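Local coordinates for protein FACT complex subunit SPT16 (Ashbya gossypii, PDB 6A8M) that probably acts as a histone chaperone within the FACT complex, reorganizing nucleosomes during transcription, replication and repair, this chain being the peptidase-like N-terminal domain of the SPT16 subunit, at residues I6-T11 and D178-A183; D21-F26 and I66-E71; Y46-I51 and D165-L170; H53-G58 and S171-V176. All coordinates share one frame; numbering follows the deposited sequence.

Contact 1: I6-T11 and D178-A183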
# COMPACT_ATOMS: atom_id res chain seq x y z
N ILE A 6 -20.17 9.55 -1.22
CA ILE A 6 -20.94 9.05 -2.36
C ILE A 6 -20.19 7.85 -2.91
O ILE A 6 -19.03 7.97 -3.32
CB ILE A 6 -21.13 10.11 -3.46
CG1 ILE A 6 -22.04 11.24 -2.98
CG2 ILE A 6 -21.69 9.45 -4.72
CD1 ILE A 6 -23.52 10.94 -3.13
N ILE A 7 -20.85 6.69 -2.93
CA ILE A 7 -20.21 5.48 -3.42
C ILE A 7 -20.33 5.44 -4.94
O ILE A 7 -21.40 5.68 -5.50
CB ILE A 7 -20.84 4.24 -2.76
CG1 ILE A 7 -20.29 4.10 -1.34
CG2 ILE A 7 -20.52 2.98 -3.56
CD1 ILE A 7 -21.35 3.88 -0.31
N ASP A 8 -19.20 5.18 -5.60
CA ASP A 8 -19.15 4.97 -7.04
C ASP A 8 -19.68 3.57 -7.32
O ASP A 8 -18.98 2.57 -7.10
CB ASP A 8 -17.71 5.14 -7.53
CG ASP A 8 -17.54 4.87 -9.01
OD1 ASP A 8 -18.52 4.49 -9.68
OD2 ASP A 8 -16.40 5.04 -9.51
N PHE A 9 -20.91 3.48 -7.81
CA PHE A 9 -21.55 2.18 -7.94
C PHE A 9 -21.19 1.44 -9.23
O PHE A 9 -21.38 0.22 -9.29
CB PHE A 9 -23.07 2.32 -7.80
CG PHE A 9 -23.56 1.91 -6.45
CD1 PHE A 9 -23.80 0.57 -6.18
CD2 PHE A 9 -23.70 2.84 -5.43
CE1 PHE A 9 -24.21 0.16 -4.92
CE2 PHE A 9 -24.12 2.44 -4.16
CZ PHE A 9 -24.37 1.10 -3.91
N SER A 10 -20.70 2.10 -10.27
CA SER A 10 -20.20 1.30 -11.39
C SER A 10 -18.91 0.60 -10.99
O SER A 10 -18.69 -0.56 -11.34
CB SER A 10 -20.00 2.16 -12.64
OG SER A 10 -19.14 3.25 -12.40
N THR A 11 -18.08 1.29 -10.21
CA THR A 11 -16.87 0.70 -9.68
C THR A 11 -17.19 -0.41 -8.68
O THR A 11 -16.59 -1.50 -8.72
CB THR A 11 -16.05 1.82 -9.03
OG1 THR A 11 -15.60 2.73 -10.05
CG2 THR A 11 -14.89 1.26 -8.33
N ASP A 178 -7.26 0.38 -12.22
CA ASP A 178 -8.07 0.89 -13.32
C ASP A 178 -7.72 2.35 -13.53
O ASP A 178 -6.83 2.90 -12.88
CB ASP A 178 -9.57 0.64 -13.07
CG ASP A 178 -10.17 1.48 -11.95
OD1 ASP A 178 -9.58 2.48 -11.52
OD2 ASP A 178 -11.29 1.11 -11.50
N GLU A 179 -8.43 2.99 -14.46
CA GLU A 179 -8.11 4.37 -14.83
C GLU A 179 -8.16 5.30 -13.62
O GLU A 179 -7.26 6.13 -13.42
CB GLU A 179 -9.10 4.84 -15.89
CG GLU A 179 -8.49 5.22 -17.20
CD GLU A 179 -9.51 5.86 -18.13
OE1 GLU A 179 -9.36 7.06 -18.45
OE2 GLU A 179 -10.48 5.17 -18.52
N LYS A 180 -9.22 5.18 -12.82
CA LYS A 180 -9.39 6.06 -11.67
C LYS A 180 -8.29 5.83 -10.65
O LYS A 180 -7.71 6.79 -10.11
CB LYS A 180 -10.77 5.83 -11.06
CG LYS A 180 -11.09 6.71 -9.89
CD LYS A 180 -12.49 6.46 -9.32
CE LYS A 180 -12.66 5.04 -8.78
NZ LYS A 180 -13.94 4.89 -7.99
N GLU A 181 -7.99 4.57 -10.37
CA GLU A 181 -6.96 4.25 -9.39
C GLU A 181 -5.61 4.77 -9.82
O GLU A 181 -4.83 5.24 -8.98
CB GLU A 181 -6.90 2.74 -9.19
CG GLU A 181 -8.20 2.16 -8.64
CD GLU A 181 -8.13 0.65 -8.46
OE1 GLU A 181 -8.17 0.18 -7.32
OE2 GLU A 181 -8.02 -0.06 -9.47
N GLN A 182 -5.29 4.65 -11.11
CA GLN A 182 -4.01 5.16 -11.58
C GLN A 182 -3.93 6.68 -11.37
O GLN A 182 -2.87 7.19 -10.98
CB GLN A 182 -3.79 4.78 -13.04
CG GLN A 182 -3.60 3.25 -13.25
CD GLN A 182 -3.15 2.94 -14.65
OE1 GLN A 182 -2.43 3.73 -15.27
NE2 GLN A 182 -3.55 1.78 -15.16
N ALA A 183 -5.05 7.39 -11.52
CA ALA A 183 -5.05 8.83 -11.26
C ALA A 183 -4.80 9.11 -9.78
O ALA A 183 -3.97 9.96 -9.43
CB ALA A 183 -6.38 9.45 -11.70
O HOH W 1 -13.12 2.79 -11.70

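Contact 2: D21-F26 and I66-E71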
# COMPACT_ATOMS: atom_id res chain seq x y z
N ASP A 21 -16.52 -13.62 -9.49
CA ASP A 21 -16.01 -14.47 -10.56
C ASP A 21 -14.75 -15.22 -10.13
O ASP A 21 -14.58 -16.39 -10.48
CB ASP A 21 -15.75 -13.63 -11.81
CG ASP A 21 -17.02 -13.11 -12.42
OD1 ASP A 21 -18.08 -13.70 -12.12
OD2 ASP A 21 -16.97 -12.13 -13.18
N ARG A 22 -13.89 -14.57 -9.35
CA ARG A 22 -12.54 -15.10 -9.14
C ARG A 22 -12.40 -15.95 -7.88
O ARG A 22 -11.53 -16.84 -7.86
CB ARG A 22 -11.53 -13.95 -9.08
CG ARG A 22 -10.07 -14.40 -9.20
CD ARG A 22 -9.63 -14.46 -10.66
NE ARG A 22 -9.28 -13.13 -11.17
CZ ARG A 22 -8.12 -12.52 -10.94
NH1 ARG A 22 -7.88 -11.31 -11.44
NH2 ARG A 22 -7.18 -13.12 -10.22
N PHE A 23 -13.23 -15.74 -6.85
CA PHE A 23 -12.91 -16.38 -5.57
C PHE A 23 -13.00 -17.91 -5.57
O PHE A 23 -12.20 -18.53 -4.85
CB PHE A 23 -13.74 -15.76 -4.42
CG PHE A 23 -15.13 -16.35 -4.22
CD1 PHE A 23 -15.32 -17.60 -3.62
CD2 PHE A 23 -16.26 -15.62 -4.56
CE1 PHE A 23 -16.57 -18.13 -3.43
CE2 PHE A 23 -17.53 -16.15 -4.37
CZ PHE A 23 -17.69 -17.40 -3.80
N PRO A 24 -13.91 -18.58 -6.29
CA PRO A 24 -13.96 -20.05 -6.16
C PRO A 24 -12.69 -20.74 -6.62
O PRO A 24 -12.42 -21.86 -6.16
CB PRO A 24 -15.17 -20.44 -7.02
CG PRO A 24 -16.04 -19.19 -7.03
CD PRO A 24 -15.02 -18.08 -7.12
N SER A 25 -11.89 -20.11 -7.48
CA SER A 25 -10.61 -20.66 -7.91
C SER A 25 -9.42 -20.12 -7.11
O SER A 25 -8.27 -20.42 -7.46
CB SER A 25 -10.39 -20.39 -9.40
OG SER A 25 -10.23 -19.01 -9.64
N PHE A 26 -9.67 -19.32 -6.07
CA PHE A 26 -8.63 -19.09 -5.08
C PHE A 26 -8.11 -20.43 -4.56
O PHE A 26 -8.83 -21.43 -4.53
CB PHE A 26 -9.15 -18.27 -3.89
CG PHE A 26 -9.41 -16.83 -4.20
CD1 PHE A 26 -9.07 -16.28 -5.43
CD2 PHE A 26 -10.00 -16.01 -3.24
CE1 PHE A 26 -9.31 -14.94 -5.70
CE2 PHE A 26 -10.24 -14.66 -3.51
CZ PHE A 26 -9.89 -14.13 -4.73
N ILE A 66 -19.70 -8.44 5.24
CA ILE A 66 -19.94 -8.67 3.83
C ILE A 66 -19.63 -10.14 3.55
O ILE A 66 -18.52 -10.59 3.83
CB ILE A 66 -19.07 -7.77 2.94
CG1 ILE A 66 -19.28 -6.29 3.29
CG2 ILE A 66 -19.31 -8.09 1.45
CD1 ILE A 66 -18.30 -5.33 2.57
N ALA A 67 -20.59 -10.86 3.00
CA ALA A 67 -20.38 -12.24 2.60
C ALA A 67 -20.70 -12.38 1.12
O ALA A 67 -21.65 -11.77 0.63
CB ALA A 67 -21.23 -13.21 3.41
N VAL A 68 -19.89 -13.17 0.41
CA VAL A 68 -19.99 -13.27 -1.04
C VAL A 68 -20.23 -14.72 -1.43
O VAL A 68 -19.61 -15.63 -0.87
CB VAL A 68 -18.72 -12.74 -1.75
CG1 VAL A 68 -18.98 -12.67 -3.24
CG2 VAL A 68 -18.31 -11.34 -1.20
N PHE A 69 -21.13 -14.93 -2.39
CA PHE A 69 -21.51 -16.25 -2.89
C PHE A 69 -21.58 -16.20 -4.41
O PHE A 69 -21.56 -15.13 -5.02
CB PHE A 69 -22.87 -16.70 -2.33
CG PHE A 69 -22.99 -16.56 -0.84
CD1 PHE A 69 -23.38 -15.36 -0.27
CD2 PHE A 69 -22.75 -17.64 -0.02
CE1 PHE A 69 -23.48 -15.24 1.11
CE2 PHE A 69 -22.87 -17.53 1.34
CZ PHE A 69 -23.22 -16.33 1.91
N LYS A 70 -21.71 -17.38 -5.04
CA LYS A 70 -21.92 -17.41 -6.49
C LYS A 70 -23.13 -16.57 -6.89
O LYS A 70 -23.07 -15.80 -7.86
CB LYS A 70 -22.11 -18.84 -6.99
CG LYS A 70 -22.58 -18.90 -8.46
CD LYS A 70 -22.71 -20.32 -9.02
CE LYS A 70 -23.33 -20.23 -10.43
NZ LYS A 70 -23.37 -21.49 -11.22
N GLU A 71 -24.23 -16.69 -6.16
CA GLU A 71 -25.49 -16.11 -6.61
C GLU A 71 -25.83 -14.80 -5.92
O GLU A 71 -26.90 -14.23 -6.20
CB GLU A 71 -26.64 -17.12 -6.41
CG GLU A 71 -26.33 -18.57 -6.80
CD GLU A 71 -26.28 -18.82 -8.31
OE1 GLU A 71 -26.42 -20.01 -8.70
OE2 GLU A 71 -26.11 -17.86 -9.10

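Contact 3: Y46-I51 and D165-L170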
# COMPACT_ATOMS: atom_id res chain seq x y z
N TYR A 46 -4.10 -1.21 6.89
CA TYR A 46 -3.87 -2.10 5.76
C TYR A 46 -4.34 -3.52 6.01
O TYR A 46 -3.84 -4.45 5.36
CB TYR A 46 -2.38 -2.09 5.37
CG TYR A 46 -1.88 -0.68 5.07
CD1 TYR A 46 -2.47 0.09 4.09
CD2 TYR A 46 -0.85 -0.12 5.81
CE1 TYR A 46 -2.03 1.40 3.82
CE2 TYR A 46 -0.40 1.17 5.55
CZ TYR A 46 -0.99 1.91 4.57
OH TYR A 46 -0.53 3.19 4.33
N GLN A 47 -5.28 -3.72 6.93
CA GLN A 47 -5.87 -5.05 7.09
C GLN A 47 -6.70 -5.39 5.85
O GLN A 47 -7.25 -4.51 5.17
CB GLN A 47 -6.74 -5.12 8.35
CG GLN A 47 -5.94 -4.91 9.65
CD GLN A 47 -6.64 -5.42 10.89
OE1 GLN A 47 -6.34 -6.51 11.36
NE2 GLN A 47 -7.58 -4.63 11.42
N LYS A 48 -6.77 -6.69 5.54
CA LYS A 48 -7.36 -7.08 4.26
C LYS A 48 -8.81 -6.65 4.17
O LYS A 48 -9.28 -6.27 3.09
CB LYS A 48 -7.22 -8.58 4.05
CG LYS A 48 -5.79 -9.05 4.07
CD LYS A 48 -4.98 -8.44 2.94
CE LYS A 48 -3.47 -8.76 3.13
NZ LYS A 48 -3.21 -10.22 3.34
N THR A 49 -9.54 -6.72 5.28
CA THR A 49 -10.95 -6.38 5.22
C THR A 49 -11.14 -4.89 4.99
O THR A 49 -12.02 -4.48 4.21
CB THR A 49 -11.66 -6.83 6.49
OG1 THR A 49 -11.49 -8.24 6.63
CG2 THR A 49 -13.13 -6.52 6.40
N THR A 50 -10.30 -4.07 5.63
CA THR A 50 -10.33 -2.63 5.38
C THR A 50 -9.96 -2.32 3.95
O THR A 50 -10.59 -1.47 3.30
CB THR A 50 -9.39 -1.91 6.35
OG1 THR A 50 -9.83 -2.14 7.69
CG2 THR A 50 -9.35 -0.39 6.05
N ILE A 51 -8.92 -2.98 3.42
CA ILE A 51 -8.57 -2.78 2.02
C ILE A 51 -9.75 -3.14 1.13
O ILE A 51 -10.11 -2.40 0.22
CB ILE A 51 -7.32 -3.60 1.66
CG1 ILE A 51 -6.11 -3.09 2.44
CG2 ILE A 51 -7.03 -3.53 0.16
CD1 ILE A 51 -4.91 -4.04 2.35
N ASP A 165 -7.59 -18.99 4.18
CA ASP A 165 -7.10 -17.63 4.01
C ASP A 165 -7.09 -17.25 2.54
O ASP A 165 -6.71 -18.04 1.68
CB ASP A 165 -5.70 -17.44 4.58
CG ASP A 165 -5.31 -15.99 4.59
OD1 ASP A 165 -5.74 -15.27 5.52
OD2 ASP A 165 -4.61 -15.57 3.65
N VAL A 166 -7.50 -16.01 2.24
CA VAL A 166 -7.63 -15.62 0.84
C VAL A 166 -6.68 -14.47 0.50
O VAL A 166 -6.92 -13.74 -0.46
CB VAL A 166 -9.09 -15.27 0.50
CG1 VAL A 166 -9.99 -16.47 0.67
CG2 VAL A 166 -9.60 -14.11 1.37
N SER A 167 -5.57 -14.32 1.24
CA SER A 167 -4.66 -13.20 0.97
C SER A 167 -4.12 -13.24 -0.45
O SER A 167 -4.08 -12.21 -1.13
CB SER A 167 -3.51 -13.19 1.97
OG SER A 167 -3.93 -12.65 3.21
N LEU A 168 -3.65 -14.41 -0.91
CA LEU A 168 -3.07 -14.44 -2.25
C LEU A 168 -4.13 -14.13 -3.29
O LEU A 168 -3.86 -13.39 -4.25
CB LEU A 168 -2.44 -15.81 -2.53
CG LEU A 168 -1.93 -16.07 -3.96
CD1 LEU A 168 -0.80 -15.11 -4.34
CD2 LEU A 168 -1.44 -17.51 -4.12
N GLY A 169 -5.33 -14.67 -3.11
CA GLY A 169 -6.39 -14.42 -4.07
C GLY A 169 -6.78 -12.95 -4.14
O GLY A 169 -6.94 -12.40 -5.23
N LEU A 170 -6.93 -12.31 -2.98
CA LEU A 170 -7.27 -10.89 -3.00
C LEU A 170 -6.15 -10.06 -3.62
O LEU A 170 -6.40 -9.13 -4.39
CB LEU A 170 -7.58 -10.41 -1.58
CG LEU A 170 -8.87 -10.97 -0.97
CD1 LEU A 170 -9.01 -10.63 0.50
CD2 LEU A 170 -10.11 -10.54 -1.73

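Contact 4: H53-G58 and S171-V176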
# COMPACT_ATOMS: atom_id res chain seq x y z
N HIS A 53 -12.91 -3.04 1.79
CA HIS A 53 -13.91 -1.97 1.84
C HIS A 53 -13.49 -0.79 0.98
O HIS A 53 -14.29 -0.25 0.22
CB HIS A 53 -14.15 -1.50 3.27
CG HIS A 53 -15.01 -2.42 4.06
ND1 HIS A 53 -15.89 -1.98 5.01
CD2 HIS A 53 -15.11 -3.77 4.04
CE1 HIS A 53 -16.52 -3.02 5.55
NE2 HIS A 53 -16.05 -4.12 4.99
N ASN A 54 -12.22 -0.40 1.09
CA ASN A 54 -11.74 0.73 0.31
C ASN A 54 -11.85 0.43 -1.17
O ASN A 54 -12.21 1.31 -1.97
CB ASN A 54 -10.30 1.06 0.69
CG ASN A 54 -10.21 1.73 2.04
OD1 ASN A 54 -11.16 2.36 2.49
ND2 ASN A 54 -9.04 1.63 2.67
N TRP A 55 -11.58 -0.82 -1.55
CA TRP A 55 -11.67 -1.24 -2.95
C TRP A 55 -13.11 -1.29 -3.44
O TRP A 55 -13.45 -0.74 -4.49
CB TRP A 55 -11.00 -2.61 -3.12
CG TRP A 55 -10.79 -3.05 -4.55
CD1 TRP A 55 -10.04 -2.41 -5.52
CD2 TRP A 55 -11.32 -4.22 -5.18
NE1 TRP A 55 -10.08 -3.12 -6.69
CE2 TRP A 55 -10.84 -4.25 -6.50
CE3 TRP A 55 -12.12 -5.28 -4.73
CZ2 TRP A 55 -11.17 -5.26 -7.41
CZ3 TRP A 55 -12.45 -6.29 -5.62
CH2 TRP A 55 -11.98 -6.27 -6.95
N LEU A 56 -14.00 -1.94 -2.68
CA LEU A 56 -15.37 -2.09 -3.16
C LEU A 56 -16.14 -0.79 -3.07
O LEU A 56 -16.92 -0.45 -3.99
CB LEU A 56 -16.10 -3.17 -2.35
CG LEU A 56 -15.70 -4.63 -2.51
CD1 LEU A 56 -16.54 -5.43 -1.53
CD2 LEU A 56 -15.89 -5.15 -3.94
N LEU A 57 -15.97 -0.05 -1.97
CA LEU A 57 -16.84 1.05 -1.60
C LEU A 57 -16.19 2.41 -1.67
O LEU A 57 -16.90 3.41 -1.79
CB LEU A 57 -17.36 0.84 -0.16
CG LEU A 57 -18.08 -0.48 0.05
CD1 LEU A 57 -18.23 -0.75 1.54
CD2 LEU A 57 -19.41 -0.48 -0.66
N GLY A 58 -14.85 2.47 -1.61
CA GLY A 58 -14.15 3.73 -1.49
C GLY A 58 -13.99 4.23 -0.08
O GLY A 58 -13.30 5.23 0.14
N SER A 171 -4.89 -10.40 -3.31
CA SER A 171 -3.77 -9.66 -3.89
C SER A 171 -3.81 -9.69 -5.42
O SER A 171 -3.63 -8.66 -6.08
CB SER A 171 -2.45 -10.23 -3.37
OG SER A 171 -1.36 -9.77 -4.15
N SER A 172 -4.03 -10.88 -6.00
CA SER A 172 -4.13 -11.00 -7.45
C SER A 172 -5.33 -10.22 -7.99
O SER A 172 -5.25 -9.61 -9.05
CB SER A 172 -4.24 -12.47 -7.85
OG SER A 172 -3.14 -13.19 -7.33
N LEU A 173 -6.45 -10.26 -7.27
CA LEU A 173 -7.65 -9.57 -7.74
C LEU A 173 -7.46 -8.06 -7.75
O LEU A 173 -7.95 -7.38 -8.66
CB LEU A 173 -8.83 -9.96 -6.86
CG LEU A 173 -10.18 -9.29 -7.05
CD1 LEU A 173 -10.90 -9.92 -8.22
CD2 LEU A 173 -10.97 -9.44 -5.76
N TRP A 174 -6.75 -7.52 -6.76
CA TRP A 174 -6.55 -6.08 -6.56
C TRP A 174 -5.43 -5.49 -7.39
O TRP A 174 -5.30 -4.27 -7.46
CB TRP A 174 -6.20 -5.76 -5.09
CG TRP A 174 -7.29 -5.96 -4.16
CD1 TRP A 174 -8.62 -5.87 -4.42
CD2 TRP A 174 -7.17 -6.31 -2.79
NE1 TRP A 174 -9.35 -6.15 -3.28
CE2 TRP A 174 -8.48 -6.44 -2.27
CE3 TRP A 174 -6.09 -6.55 -1.95
CZ2 TRP A 174 -8.72 -6.77 -0.94
CZ3 TRP A 174 -6.33 -6.86 -0.63
CH2 TRP A 174 -7.65 -6.98 -0.14
N ALA A 175 -4.58 -6.34 -7.99
CA ALA A 175 -3.28 -5.87 -8.48
C ALA A 175 -3.43 -4.80 -9.55
O ALA A 175 -2.80 -3.73 -9.48
CB ALA A 175 -2.50 -7.07 -9.03
N VAL A 176 -4.22 -5.07 -10.57
CA VAL A 176 -4.30 -4.19 -11.73
C VAL A 176 -5.13 -2.97 -11.36
O VAL A 176 -6.23 -3.08 -10.82
CB VAL A 176 -4.90 -4.93 -12.93
CG1 VAL A 176 -5.31 -3.94 -14.02
CG2 VAL A 176 -3.90 -5.98 -13.46
O HOH W 2 -8.73 -2.50 -9.22

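Contact 1: I6-T11 and D178-A183
OD2 of D8 is gripped by two donors that reach it from the same side of its carboxylate plane: low down the ammonium of K180, from the facing helix, and higher up the hydroxyl of T11. K180 NZ lies 2.9 Å from D8 OD2, a hydrogen-bonded salt bridge, and approaches on the anti side, 21° out of the carboxylate plane. T11 OG1 sits well above the plane, its 2.5 Å separation from D8 OD2 so short as to be doubtful. The lysine covers the distance with CG anti to the backbone N (chi1 -178°) and a bend only at chi3, ending tip to tip with T11. D8 is the N-cap of helix 9-22. Its other oxygen, OD1, takes S10 OG on the syn lone pair at 3.1 Å and T11 N from above the plane at 3.3 Å, so one carboxylate caps its own helix and also binds the lysine of helix 179-208. That helix, which leads into the peptidase-like part of the chain, opens with a capping box: D178 OD1 accepts from E181 N at 2.9 Å, while E181 OE2 uses its anti lone pair for D178 N, also at 2.9 Å. A water donates both to T11 OG1 and to D178 OD2, the latter distance again doubtfully short, giving the two helix starts a second link. The ammonium and the helix N terminus would probably favour the ionised form of D8. R15, further along helix 9-22, forms a salt bridge with D178 OD2, and P244 packs against K180.

Contact 2: D21-F26 and I66-E71
F23 and V68 make the apolar part of this contact, the two side chains passing one another and running opposite ways. CE2 of F23 reaches CG1 of V68 at 3.9 Å. The phenylalanine stands with CG between its backbone N and carbonyl carbon (chi1 85°), a crowded position that swings the ring out toward V68 and the backbone that follows it.

The second kind of contact is ring against backbone. F23 CE2 lies 4.1 Å from F69 C and F23 CZ 4.2 Å from K70 N, both meeting the edge of the ring near its plane. V68 O approaches F23 CZ obliquely at 3.9 Å. No hydrogen bond joins the two segments.

Local packing holds the ring as well: P24 CD rests on one face of F23, near the rim. F26 in turn lays its ring against F23 CA.

In the fold, F23 lies at the foot of helix 9-22, in a short 3-10 segment that packs on the mixed sheet of the N-terminal lobe, at the hairpin between strands 64-68 and 72-77. L33 of the adjoining strand 32-37 touches both F23 and V68, R20 bonds to K70 O, and F69, whose CB is directed away from 21-26, packs on helix 113-128.

Contact 3: Y46-I51 and D165-L170
K48, the first residue of helix 48-57, meets both S167 and L170 at the start of helix 167-174, so two helix starts of the N-terminal lobe come together. Just before it Q47 takes the N-cap position, and the amides of K48 and T49 are bonded by the carboxylate of D138. The base of the K48 side chain is apolar in its contact: CB lies 4.5 Å from L170 CD1, a loose touch. Further out the chain folds twice, at chi2 (-62°) and again at chi4 (52°), and this brings the ammonium back over the first turn of the other helix. There K48 NZ stands 2.5 Å from S167 OG and 3.3 Å from S167 CB; the first distance is too short to be trusted in detail. The lysine also touches E372, in a loop of the peptidase-like part. An alanine in place of K48 would keep CB near L170, but S167 would probably lose its charged neighbour and a gap would be likely to open between the two helix starts. Next along, I51 turns its side chain to W174.

S167 is fixed by an Asx turn. D165, at the end of strand 162-165, accepts S167 N through OD2 at 2.9 Å (N-H...O angle 156°), the amide standing above the carboxylate plane. D165 OD1 bonds to T136 OG1, which steadies the same group. K48 NZ remains 5.5 Å from D165 OD2, too far for a salt bridge, so the acid and the lysine probably favour each other through a weaker electrostatic pull, with the serine hydroxyl lying between them.

Contact 4: H53-G58 and S171-V176
W55 turns its CG anti to the backbone N (chi1 -170°), laying the indole out toward helix 167-174, while W174 holds CG beside its own N (chi1 -69°) and brings the five-membered end of its ring up against W55. The result is a T-shaped pair: the edge of W174 meets the face of W55, the planes are inclined at 66°, and the centroids of the two five-membered rings are 4.3 Å apart. CD1 of W174 sits over the middle of the W55 indole, 3.3 Å from W55 CD2, and NE1 of W174 lies 3.2 Å from W55 CE3. L173 lies across the six-membered end of the indole, nearly perpendicular to the W55 side chain, its CD2 3.5 Å from W55 CZ3 and its CG 3.5 Å from W55 CH2. The contact is buried, and it joins two helices of the N-terminal lobe, 48-57 and 167-174, with helix 9-22 alongside: A18 and L19 touch L173, and R15 bonds to W55 O. With an alanine at W55, the edge of W174 and the L173 branches would probably lose the surface they rest on, leaving a gap between the helices. The indole N-H is not left to the apolar packing, for W55 NE1 donates to a water 2.9 Å away, in the plane of the ring. That water also lies 3.0 Å from V176 O, past the end of helix 167-174.

How the contacts relate
From the N terminus, D8 and T11 open contact 1, which closes only at 178-183 and so encloses the other three. Helix 9-22 then leads to contact 2, whose loop closes at the hairpin after strand 64-68. Within that loop start contacts 3 and 4, both on helix 48-57; they return at 165-170 and 171-176 on helix 167-174, so each crosses contact 2 and they cross each other. Contacts 1 and 4 touch where I7 CG1 packs on L57 O, while F26 joins contact 2 to contact 3 through G169. Together contacts 2, 3 and 4 hold helices and sheet of the N-terminal lobe; contact 1 ties that lobe to helix 179-208, which leads into the peptidase-like part.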